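Reducing end xylose-releasing exo-oligoxylanase (Bacillus halodurans, PDB 1WU4) hydrolyses xylooligosaccharides of three or more units, releasing xylose from the reducing end with inversion of anomeric configuration. Local coordinates at residues 14-17 against 18-21; 25-28 against 29-32; 83-86 against 87-91; 344-347 against 348-352. The protein carries 1 engineered substitution. All coordinates share one frame; numbering follows the deposited sequence.

Contact 1: residues 14-17 against 18-21; sequences YRNL and FKEF
Leu17 sets its CD1 methyl over one face of the ring of Phe21, the residue that follows the short helix 17-20. This methyl stands 3.8 Å from the centroid of that ring and only 15° off the normal, a CH-pi contact, while Leu17 CG reaches Phe21 CE2 at 3.7 Å. With CG anti to the backbone N (chi1 -165°), the branch of Leu17 is swung along the helix to the ring. This is the tight part. Asn16 is the N-cap: its OD1 accepts from Lys19 N at 3.1 Å, with the donor well above the plane of the amide, and its backbone O takes the N-H of Glu20. The looser, solvent side belongs to Arg15 and Glu20. Arg15 NH1 donates to the syn lone pair of Glu20 OE2 at 2.9 Å, close to the guanidinium plane, and adds a weak bond to OE1; the carboxylate is turned 74° from the guanidinium. A water links Glu20 OE1 to Asn16 N. A leucine in place of Arg15 would probably leave the Glu20 carboxylate without its charged mate and freer to turn. Beneath, Phe18 and Phe21 pack on Val344 of helix 340-348, Leu17 and Phe18 touch Leu372 of helix 358-372, and Asn16 and Phe18 meet Ile28 of helix 25-40.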
loop_
_atom_site.group_PDB
_atom_site.type_symbol
_atom_site.label_atom_id
_atom_site.label_comp_id
_atom_site.label_asym_id
_atom_site.label_seq_id
_atom_site.Cartn_x
_atom_site.Cartn_y
_atom_site.Cartn_z
ATOM N N TYR A 14 12.404 -8.216 -12.919
ATOM C CA TYR A 14 11.223 -8.507 -12.116
ATOM C C TYR A 14 10.534 -9.787 -12.547
ATOM O O TYR A 14 10.321 -10.027 -13.733
ATOM C CB TYR A 14 10.258 -7.323 -12.197
ATOM C CG TYR A 14 10.871 -6.059 -11.644
ATOM C CD1 TYR A 14 10.636 -5.665 -10.329
ATOM C CD2 TYR A 14 11.753 -5.300 -12.412
ATOM C CE1 TYR A 14 11.266 -4.549 -9.791
ATOM C CE2 TYR A 14 12.391 -4.184 -11.882
ATOM C CZ TYR A 14 12.145 -3.816 -10.570
ATOM O OH TYR A 14 12.786 -2.724 -10.036
ATOM N N ARG A 15 10.178 -10.608 -11.567
ATOM C CA ARG A 15 9.528 -11.877 -11.846
ATOM C C ARG A 15 8.103 -11.703 -12.348
ATOM O O ARG A 15 7.311 -10.967 -11.760
ATOM C CB ARG A 15 9.513 -12.746 -10.584
ATOM C CG ARG A 15 8.970 -14.152 -10.808
ATOM C CD ARG A 15 8.719 -14.867 -9.489
ATOM N NE ARG A 15 9.918 -14.946 -8.661
ATOM C CZ ARG A 15 10.933 -15.778 -8.879
ATOM N NH1 ARG A 15 10.902 -16.619 -9.904
ATOM N NH2 ARG A 15 11.982 -15.765 -8.068
ATOM N N ASN A 16 7.794 -12.376 -13.450
ATOM C CA ASN A 16 6.453 -12.361 -14.018
ATOM C C ASN A 16 5.909 -13.704 -13.546
ATOM O O ASN A 16 6.039 -14.721 -14.237
ATOM C CB ASN A 16 6.504 -12.330 -15.546
ATOM C CG ASN A 16 5.127 -12.215 -16.172
ATOM O OD1 ASN A 16 4.122 -12.583 -15.559
ATOM N ND2 ASN A 16 5.074 -11.716 -17.401
ATOM N N LEU A 17 5.321 -13.714 -12.357
ATOM C CA LEU A 17 4.812 -14.952 -11.795
ATOM C C LEU A 17 3.675 -15.543 -12.614
ATOM O O LEU A 17 3.545 -16.760 -12.695
ATOM C CB LEU A 17 4.388 -14.743 -10.338
ATOM C CG LEU A 17 4.178 -16.020 -9.513
ATOM C CD1 LEU A 17 5.381 -16.953 -9.650
ATOM C CD2 LEU A 17 3.955 -15.643 -8.055
ATOM N N PHE A 18 2.847 -14.696 -13.222
ATOM C CA PHE A 18 1.765 -15.216 -14.054
ATOM C C PHE A 18 2.378 -16.088 -15.152
ATOM O O PHE A 18 1.915 -17.200 -15.416
ATOM C CB PHE A 18 0.982 -14.086 -14.743
ATOM C CG PHE A 18 0.024 -13.349 -13.848
ATOM C CD1 PHE A 18 -0.924 -14.028 -13.090
ATOM C CD2 PHE A 18 0.023 -11.958 -13.829
ATOM C CE1 PHE A 18 -1.865 -13.328 -12.328
ATOM C CE2 PHE A 18 -0.910 -11.250 -13.075
ATOM C CZ PHE A 18 -1.856 -11.933 -12.324
ATOM N N LYS A 19 3.417 -15.568 -15.797
ATOM C CA LYS A 19 4.079 -16.284 -16.882
ATOM C C LYS A 19 4.723 -17.575 -16.396
ATOM O O LYS A 19 4.616 -18.616 -17.047
ATOM C CB LYS A 19 5.131 -15.384 -17.532
ATOM C CG LYS A 19 5.849 -16.009 -18.720
ATOM C CD LYS A 19 6.810 -15.015 -19.354
ATOM C CE LYS A 19 7.580 -15.642 -20.503
ATOM N NZ LYS A 19 8.431 -16.772 -20.041
ATOM N N GLU A 20 5.390 -17.510 -15.249
ATOM C CA GLU A 20 6.042 -18.688 -14.702
ATOM C C GLU A 20 5.021 -19.760 -14.331
ATOM O O GLU A 20 5.344 -20.951 -14.303
ATOM C CB GLU A 20 6.896 -18.302 -13.489
ATOM C CG GLU A 20 8.108 -17.458 -13.869
ATOM C CD GLU A 20 9.040 -17.173 -12.705
ATOM O OE1 GLU A 20 10.090 -16.535 -12.935
ATOM O OE2 GLU A 20 8.728 -17.583 -11.565
ATOM N N PHE A 21 3.786 -19.341 -14.067
ATOM C CA PHE A 21 2.725 -20.275 -13.715
ATOM C C PHE A 21 1.881 -20.732 -14.908
ATOM O O PHE A 21 0.807 -21.308 -14.730
ATOM C CB PHE A 21 1.819 -19.686 -12.624
ATOM C CG PHE A 21 2.408 -19.752 -11.236
ATOM C CD1 PHE A 21 3.535 -20.531 -10.971
ATOM C CD2 PHE A 21 1.818 -19.058 -10.182
ATOM C CE1 PHE A 21 4.059 -20.617 -9.682
ATOM C CE2 PHE A 21 2.334 -19.138 -8.890
ATOM C CZ PHE A 21 3.456 -19.919 -8.640
HETATM O O HOH W 1 9.780 -14.093 -14.588
#

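Contact 2: residues 25-28 against 29-32; sequences EAEI and QERV. With NI (nickel (II) ion), chain B.
Glu27 and Glu30, three residues apart on helix 25-40, send their carboxylates the same way to hold a nickel ion. Glu27 OE2 binds the metal at 2.0 Å and Glu30 OE1 at 1.9 Å. The two chains reach it differently: Glu27 is folded at chi2 (-59°), which carries its carboxylate along the helix, whereas Glu30 is extended beyond CG. The carboxylate planes stand 73° apart, and Glu27 OE2 comes within 3.0 Å of Glu30 OE1, a closeness of two acceptors that the cation between them probably makes tolerable.

Backbone hydrogen bonds form the second group, and they are those of a regular alpha helix, each N-H reaching the carbonyl four residues earlier. Gln29 N donates to Glu25 O, Glu30 N to Ala26 O, Arg31 N to Glu27 O and Val32 N to Ile28 O. The paired glutamates are thus an i, i+3 metal site on a helix surface, a spacing that places both side chains on one side of the cylinder; the site lies apart from the catalytic residues expected for glycoside hydrolase family 8.

Among polar side chains, a water joins the exposed Glu25 and Gln29, donating to Glu25 OE1 at 3.2 Å and to Gln29 OE1 at 2.8 Å. Arg31 turns from this segment to give its NH2 to Trp348 O and Tyr365 OH. Apolar packing falls to the buried Ile28 and Val32, whose CG2 methyls are 4.3 Å apart; Val32 also touches Met369 and Leu370 of helix 358-372, and Ile28 rests on Phe18.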
loop_
_atom_site.group_PDB
_atom_site.type_symbol
_atom_site.label_atom_id
_atom_site.label_comp_id
_atom_site.label_asym_id
_atom_site.label_seq_id
_atom_site.Cartn_x
_atom_site.Cartn_y
_atom_site.Cartn_z
ATOM N N GLU A 25 2.247 -14.550 -22.317
ATOM C CA GLU A 25 2.639 -13.147 -22.264
ATOM C C GLU A 25 1.553 -12.249 -22.843
ATOM O O GLU A 25 1.251 -11.192 -22.291
ATOM C CB GLU A 25 3.938 -12.923 -23.044
ATOM C CG GLU A 25 3.816 -13.220 -24.533
ATOM C CD GLU A 25 4.935 -12.604 -25.354
ATOM O OE1 GLU A 25 5.053 -11.357 -25.359
ATOM O OE2 GLU A 25 5.691 -13.362 -25.996
ATOM N N ALA A 26 0.970 -12.671 -23.960
ATOM C CA ALA A 26 -0.072 -11.892 -24.618
ATOM C C ALA A 26 -1.294 -11.687 -23.727
ATOM O O ALA A 26 -1.801 -10.569 -23.607
ATOM C CB ALA A 26 -0.485 -12.570 -25.922
ATOM N N GLU A 27 -1.771 -12.759 -23.103
ATOM C CA GLU A 27 -2.938 -12.648 -22.239
ATOM C C GLU A 27 -2.640 -11.849 -20.973
ATOM O O GLU A 27 -3.512 -11.151 -20.457
ATOM C CB GLU A 27 -3.479 -14.039 -21.901
ATOM C CG GLU A 27 -4.153 -14.724 -23.095
ATOM C CD GLU A 27 -5.328 -13.921 -23.641
ATOM O OE1 GLU A 27 -6.281 -13.662 -22.879
ATOM O OE2 GLU A 27 -5.301 -13.546 -24.832
ATOM N N ILE A 28 -1.408 -11.944 -20.478
ATOM C CA ILE A 28 -1.014 -11.194 -19.291
ATOM C C ILE A 28 -1.010 -9.704 -19.638
ATOM O O ILE A 28 -1.562 -8.887 -18.899
ATOM C CB ILE A 28 0.390 -11.620 -18.808
ATOM C CG1 ILE A 28 0.347 -13.066 -18.314
ATOM C CG2 ILE A 28 0.868 -10.701 -17.686
ATOM C CD1 ILE A 28 1.716 -13.690 -18.112
ATOM N N GLN A 29 -0.392 -9.353 -20.763
ATOM C CA GLN A 29 -0.344 -7.957 -21.194
ATOM C C GLN A 29 -1.757 -7.403 -21.328
ATOM O O GLN A 29 -2.053 -6.299 -20.875
ATOM C CB GLN A 29 0.383 -7.827 -22.542
ATOM C CG GLN A 29 0.138 -6.489 -23.247
ATOM C CD GLN A 29 0.914 -6.331 -24.550
ATOM O OE1 GLN A 29 1.193 -7.306 -25.251
ATOM N NE2 GLN A 29 1.246 -5.090 -24.888
ATOM N N GLU A 30 -2.627 -8.180 -21.959
ATOM C CA GLU A 30 -4.010 -7.776 -22.168
ATOM C C GLU A 30 -4.764 -7.584 -20.852
ATOM O O GLU A 30 -5.497 -6.612 -20.680
ATOM C CB GLU A 30 -4.717 -8.826 -23.030
ATOM C CG GLU A 30 -6.205 -8.606 -23.220
ATOM C CD GLU A 30 -6.830 -9.658 -24.117
ATOM O OE1 GLU A 30 -6.352 -10.814 -24.097
ATOM O OE2 GLU A 30 -7.802 -9.332 -24.826
ATOM N N ARG A 31 -4.571 -8.515 -19.925
ATOM C CA ARG A 31 -5.249 -8.468 -18.638
ATOM C C ARG A 31 -4.810 -7.274 -17.792
ATOM O O ARG A 31 -5.637 -6.625 -17.150
ATOM C CB ARG A 31 -5.005 -9.781 -17.890
ATOM C CG ARG A 31 -5.790 -9.939 -16.605
ATOM C CD ARG A 31 -7.299 -9.848 -16.818
ATOM N NE ARG A 31 -7.988 -10.123 -15.565
ATOM C CZ ARG A 31 -8.181 -11.342 -15.071
ATOM N NH1 ARG A 31 -7.757 -12.412 -15.735
ATOM N NH2 ARG A 31 -8.752 -11.489 -13.884
ATOM N N VAL A 32 -3.513 -6.985 -17.790
ATOM C CA VAL A 32 -3.001 -5.853 -17.025
ATOM C C VAL A 32 -3.581 -4.556 -17.588
ATOM O O VAL A 32 -4.072 -3.710 -16.840
ATOM C CB VAL A 32 -1.459 -5.786 -17.080
ATOM C CG1 VAL A 32 -0.967 -4.514 -16.399
ATOM C CG2 VAL A 32 -0.861 -7.007 -16.391
HETATM NI NI NI B . -6.769 -12.308 -25.226
HETATM O O HOH W 2 2.321 -9.802 -25.979
#

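Contact 3: residues 83-86 against 87-91; sequences DRKD and IFDRI
Ile87 packs against Arg84 in the first turn of helix 85-99, one of the helices of the (alpha/alpha)6 barrel, where Arg84 holds the N-cap position. Ile87 CD1 sits over one face of the Arg84 guanidinium, off toward its rim, 3.5 Å from NH2. Asp86 in turn fixes the orientation of the guanidinium, which grips it side-on: Arg84 NE donates to Asp86 OD1 and Arg84 NH2 to Asp86 OD2, both at 2.9 Å and both to syn lone pairs. Asp86 has CG between its backbone N and carbonyl carbon (chi1 59°), which swings the carboxylate back to meet the arginine. A serine at the Arg84 position would probably leave Asp86 without its paired charge and take away the flat group that CD1 of Ile87 packs against.

Phe88 N binds Arg84 O, closing the first turn, while the Phe88 ring leads off to pack on helices 69-81 and 127-144, meeting Trp144 edge-to-face. Asp89 follows, its N on Lys85 O and its carboxylate in a salt bridge with Lys85, where NZ reaches the syn lone pair of OD1 at 2.8 Å. Tyr154 OH is hydrogen-bonded to both members, to Asp89 OD2 and to Lys85 NZ, so the pair is clasped from outside.

Arg90 donates its backbone N to Asp86 O, and its extended side chain carries NH1 to the carbonyls of Leu56 and Gly53. Although Asp86 OD2 and Arg90 NE are 5.5 Å apart, one water bridges them, donating to OD2 at 2.7 Å and accepting from NE at 2.9 Å.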
loop_
_atom_site.group_PDB
_atom_site.type_symbol
_atom_site.label_atom_id
_atom_site.label_comp_id
_atom_site.label_asym_id
_atom_site.label_seq_id
_atom_site.Cartn_x
_atom_site.Cartn_y
_atom_site.Cartn_z
ATOM N N ASP A 83 3.575 4.906 -16.229
ATOM C CA ASP A 83 4.173 5.972 -17.022
ATOM C C ASP A 83 3.120 6.954 -17.533
ATOM O O ASP A 83 3.095 7.301 -18.713
ATOM C CB ASP A 83 4.962 5.381 -18.199
ATOM C CG ASP A 83 5.892 6.392 -18.844
ATOM O OD1 ASP A 83 6.396 7.278 -18.122
ATOM O OD2 ASP A 83 6.137 6.291 -20.065
ATOM N N ARG A 84 2.249 7.390 -16.630
ATOM C CA ARG A 84 1.203 8.346 -16.970
ATOM C C ARG A 84 1.353 9.599 -16.111
ATOM O O ARG A 84 0.669 9.769 -15.104
ATOM C CB ARG A 84 -0.179 7.713 -16.770
ATOM C CG ARG A 84 -0.540 6.662 -17.823
ATOM C CD ARG A 84 -0.615 7.280 -19.217
ATOM N NE ARG A 84 -1.678 8.278 -19.319
ATOM C CZ ARG A 84 -2.968 7.989 -19.474
ATOM N NH1 ARG A 84 -3.367 6.725 -19.550
ATOM N NH2 ARG A 84 -3.861 8.965 -19.544
ATOM N N LYS A 85 2.265 10.476 -16.524
ATOM C CA LYS A 85 2.545 11.718 -15.813
ATOM C C LYS A 85 1.333 12.646 -15.768
ATOM O O LYS A 85 1.145 13.386 -14.802
ATOM C CB LYS A 85 3.720 12.437 -16.481
ATOM C CG LYS A 85 4.236 13.658 -15.732
ATOM C CD LYS A 85 5.448 14.251 -16.445
ATOM C CE LYS A 85 6.104 15.354 -15.632
ATOM N NZ LYS A 85 5.186 16.503 -15.401
ATOM N N ASP A 86 0.510 12.607 -16.810
ATOM C CA ASP A 86 -0.674 13.454 -16.853
ATOM C C ASP A 86 -1.617 13.118 -15.696
ATOM O O ASP A 86 -2.117 14.009 -15.013
ATOM C CB ASP A 86 -1.385 13.306 -18.206
ATOM C CG ASP A 86 -1.825 11.879 -18.497
ATOM O OD1 ASP A 86 -1.044 10.935 -18.246
ATOM O OD2 ASP A 86 -2.955 11.703 -18.998
ATOM N N ILE A 87 -1.841 11.828 -15.469
ATOM C CA ILE A 87 -2.712 11.385 -14.385
ATOM C C ILE A 87 -2.046 11.643 -13.033
ATOM O O ILE A 87 -2.685 12.122 -12.096
ATOM C CB ILE A 87 -3.042 9.882 -14.537
ATOM C CG1 ILE A 87 -3.883 9.674 -15.801
ATOM C CG2 ILE A 87 -3.777 9.371 -13.310
ATOM C CD1 ILE A 87 -4.204 8.227 -16.106
ATOM N N PHE A 88 -0.757 11.331 -12.944
ATOM C CA PHE A 88 0.000 11.539 -11.716
ATOM C C PHE A 88 -0.124 12.986 -11.247
ATOM O O PHE A 88 -0.459 13.249 -10.093
ATOM C CB PHE A 88 1.477 11.216 -11.955
ATOM C CG PHE A 88 2.323 11.261 -10.712
ATOM C CD1 PHE A 88 2.656 10.085 -10.042
ATOM C CD2 PHE A 88 2.791 12.472 -10.212
ATOM C CE1 PHE A 88 3.446 10.116 -8.894
ATOM C CE2 PHE A 88 3.580 12.514 -9.063
ATOM C CZ PHE A 88 3.910 11.332 -8.402
ATOM N N ASP A 89 0.156 13.918 -12.155
ATOM C CA ASP A 89 0.099 15.342 -11.840
ATOM C C ASP A 89 -1.297 15.831 -11.468
ATOM O O ASP A 89 -1.444 16.678 -10.591
ATOM C CB ASP A 89 0.650 16.158 -13.014
ATOM C CG ASP A 89 2.158 16.048 -13.138
ATOM O OD1 ASP A 89 2.715 16.522 -14.154
ATOM O OD2 ASP A 89 2.794 15.493 -12.214
ATOM N N ARG A 90 -2.321 15.304 -12.133
ATOM C CA ARG A 90 -3.688 15.701 -11.820
ATOM C C ARG A 90 -4.020 15.323 -10.375
ATOM O O ARG A 90 -4.601 16.114 -9.631
ATOM C CB ARG A 90 -4.677 15.022 -12.773
ATOM C CG ARG A 90 -4.807 15.693 -14.141
ATOM C CD ARG A 90 -5.689 14.857 -15.061
ATOM N NE ARG A 90 -5.909 15.476 -16.367
ATOM C CZ ARG A 90 -6.808 16.426 -16.608
ATOM N NH1 ARG A 90 -7.584 16.877 -15.632
ATOM N NH2 ARG A 90 -6.937 16.918 -17.834
ATOM N N ILE A 91 -3.635 14.113 -9.978
ATOM C CA ILE A 91 -3.897 13.628 -8.626
ATOM C C ILE A 91 -3.071 14.376 -7.578
ATOM O O ILE A 91 -3.597 14.803 -6.548
ATOM C CB ILE A 91 -3.593 12.114 -8.518
ATOM C CG1 ILE A 91 -4.542 11.325 -9.427
ATOM C CG2 ILE A 91 -3.732 11.653 -7.071
ATOM C CD1 ILE A 91 -4.203 9.848 -9.538
HETATM O O HOH W 3 -4.954 13.258 -18.055
#

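Contact 4: residues 344-347 against 348-352; sequences VDLF and WNTPV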
loop_
_atom_site.group_PDB
_atom_site.type_symbol
_atom_site.label_atom_id
_atom_site.label_comp_id
_atom_site.label_asym_id
_atom_site.label_seq_id
_atom_site.Cartn_x
_atom_site.Cartn_y
_atom_site.Cartn_z
ATOM N N VAL A 344 -2.749 -17.727 -7.318
ATOM C CA VAL A 344 -2.608 -16.922 -8.523
ATOM C C VAL A 344 -3.736 -17.278 -9.496
ATOM O O VAL A 344 -4.308 -16.394 -10.135
ATOM C CB VAL A 344 -1.223 -17.142 -9.183
ATOM C CG1 VAL A 344 -1.171 -16.474 -10.555
ATOM C CG2 VAL A 344 -0.134 -16.566 -8.285
ATOM N N ASP A 345 -4.073 -18.562 -9.595
ATOM C CA ASP A 345 -5.153 -18.978 -10.487
ATOM C C ASP A 345 -6.493 -18.427 -10.008
ATOM O O ASP A 345 -7.317 -17.983 -10.812
ATOM C CB ASP A 345 -5.254 -20.507 -10.576
ATOM C CG ASP A 345 -4.118 -21.128 -11.367
ATOM O OD1 ASP A 345 -3.511 -20.434 -12.208
ATOM O OD2 ASP A 345 -3.844 -22.328 -11.156
ATOM N N LEU A 346 -6.717 -18.454 -8.698
ATOM C CA LEU A 346 -7.966 -17.947 -8.142
ATOM C C LEU A 346 -8.124 -16.478 -8.515
ATOM O O LEU A 346 -9.190 -16.046 -8.949
ATOM C CB LEU A 346 -7.978 -18.100 -6.616
ATOM C CG LEU A 346 -9.227 -17.579 -5.895
ATOM C CD1 LEU A 346 -10.461 -18.316 -6.401
ATOM C CD2 LEU A 346 -9.071 -17.762 -4.391
ATOM N N PHE A 347 -7.050 -15.716 -8.343
ATOM C CA PHE A 347 -7.054 -14.293 -8.660
ATOM C C PHE A 347 -7.335 -14.074 -10.147
ATOM O O PHE A 347 -8.147 -13.219 -10.514
ATOM C CB PHE A 347 -5.705 -13.682 -8.259
ATOM C CG PHE A 347 -5.555 -12.224 -8.606
ATOM C CD1 PHE A 347 -6.562 -11.308 -8.313
ATOM C CD2 PHE A 347 -4.383 -11.763 -9.196
ATOM C CE1 PHE A 347 -6.399 -9.948 -8.605
ATOM C CE2 PHE A 347 -4.208 -10.408 -9.489
ATOM C CZ PHE A 347 -5.221 -9.500 -9.191
ATOM N N TRP A 348 -6.685 -14.851 -11.006
ATOM C CA TRP A 348 -6.906 -14.714 -12.441
ATOM C C TRP A 348 -8.378 -14.941 -12.779
ATOM O O TRP A 348 -8.940 -14.267 -13.645
ATOM C CB TRP A 348 -6.035 -15.710 -13.214
ATOM C CG TRP A 348 -6.104 -15.531 -14.704
ATOM C CD1 TRP A 348 -7.020 -16.074 -15.560
ATOM C CD2 TRP A 348 -5.232 -14.727 -15.505
ATOM N NE1 TRP A 348 -6.770 -15.657 -16.848
ATOM C CE2 TRP A 348 -5.679 -14.830 -16.842
ATOM C CE3 TRP A 348 -4.116 -13.927 -15.223
ATOM C CZ2 TRP A 348 -5.046 -14.162 -17.898
ATOM C CZ3 TRP A 348 -3.486 -13.264 -16.275
ATOM C CH2 TRP A 348 -3.955 -13.387 -17.596
ATOM N N ASN A 349 -9.003 -15.879 -12.077
ATOM C CA ASN A 349 -10.401 -16.206 -12.317
ATOM C C ASN A 349 -11.392 -15.355 -11.528
ATOM O O ASN A 349 -12.579 -15.676 -11.466
ATOM C CB ASN A 349 -10.630 -17.689 -12.024
ATOM C CG ASN A 349 -9.864 -18.589 -12.976
ATOM O OD1 ASN A 349 -9.150 -19.498 -12.553
ATOM N ND2 ASN A 349 -10.013 -18.341 -14.271
ATOM N N THR A 350 -10.903 -14.274 -10.930
ATOM C CA THR A 350 -11.751 -13.371 -10.161
ATOM C C THR A 350 -11.819 -12.017 -10.861
ATOM O O THR A 350 -10.813 -11.324 -10.977
ATOM C CB THR A 350 -11.195 -13.144 -8.738
ATOM O OG1 THR A 350 -11.107 -14.395 -8.047
ATOM C CG2 THR A 350 -12.101 -12.204 -7.953
ATOM N N PRO A 351 -13.003 -11.634 -11.362
ATOM C CA PRO A 351 -13.121 -10.338 -12.042
ATOM C C PRO A 351 -13.023 -9.170 -11.059
ATOM O O PRO A 351 -13.257 -9.338 -9.861
ATOM C CB PRO A 351 -14.503 -10.410 -12.688
ATOM C CG PRO A 351 -14.710 -11.882 -12.906
ATOM C CD PRO A 351 -14.191 -12.466 -11.614
ATOM N N VAL A 352 -12.672 -7.990 -11.561
ATOM C CA VAL A 352 -12.597 -6.827 -10.688
ATOM C C VAL A 352 -13.992 -6.609 -10.106
ATOM O O VAL A 352 -14.995 -6.990 -10.715
ATOM C CB VAL A 352 -12.158 -5.556 -11.451
ATOM C CG1 VAL A 352 -10.757 -5.738 -12.009
ATOM C CG2 VAL A 352 -13.139 -5.249 -12.564
#
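The C-terminal end of helix 340-348 unwinds here into the loop leading to helix 358-372, with Asn349 the first residue to leave helical geometry. Two bonds to carbonyls four residues back persist: Trp348 N donates to Val344 O at 3.0 Å and Asn349 N to Asp345 O at 3.0 Å. Thr350 then changes the pattern, because its N-H goes to Phe347 O, only three residues earlier, at 3.0 Å and from well above the carbonyl plane (66° out of it), as in a tightened last turn. The carbonyl of Leu346, which in a continuing helix would have received that same N-H of Thr350, is met by the Thr350 hydroxyl: OG1 donates to Leu346 O at 2.7 Å, again from above the plane. OG1 lies anti to the carbonyl carbon of Thr350 (chi1 -59°), on the side of its own backbone N, which turns the hydroxyl back over the helix end. One residue thus uses both its backbone and its side chain to close two terminal carbonyls.

The aromatic side chains lead away from this turn. Phe347 and Trp348 both have CG anti to the backbone N, but neighbouring positions on the helix send them in different directions. Phe347 packs between helices, touching Ala325 and Ala328 of helix 320-329 and Ala368 of helix 358-372, with Tyr365 edge-to-face. Trp348 stacks on Tyr23, makes a cation-pi contact with Arg31 of helix 25-40 and meets Phe18 of helix 17-20 edge-to-face, while Leu346 and Thr350 lie against Ile324 of helix 320-329.

Contacts 1, 2 and 4 form one cluster, whereas contact 3 stands apart on helix 85-99, its centre 23 to 28 Å from theirs. Within the cluster Phe18 is shared: its CB meets Ile28 CD1 of contact 2 at 3.5 Å and its ring touches Val344 and Trp348 of contact 4. Arg31 and Trp348 tie contacts 2 and 4 through a probable hydrogen bond. All four are partly buried, each setting buried apolar residues (Leu17 and Phe18, Ile28 and Val32, Ile87 and Phe88, Val344 and Phe347) beside more exposed polar ones. Their polar chemistry differs: salt bridges across the short helix of contact 1 and in the first turns of contact 3, a metal in contact 2, a helix-end hydroxyl in contact 4.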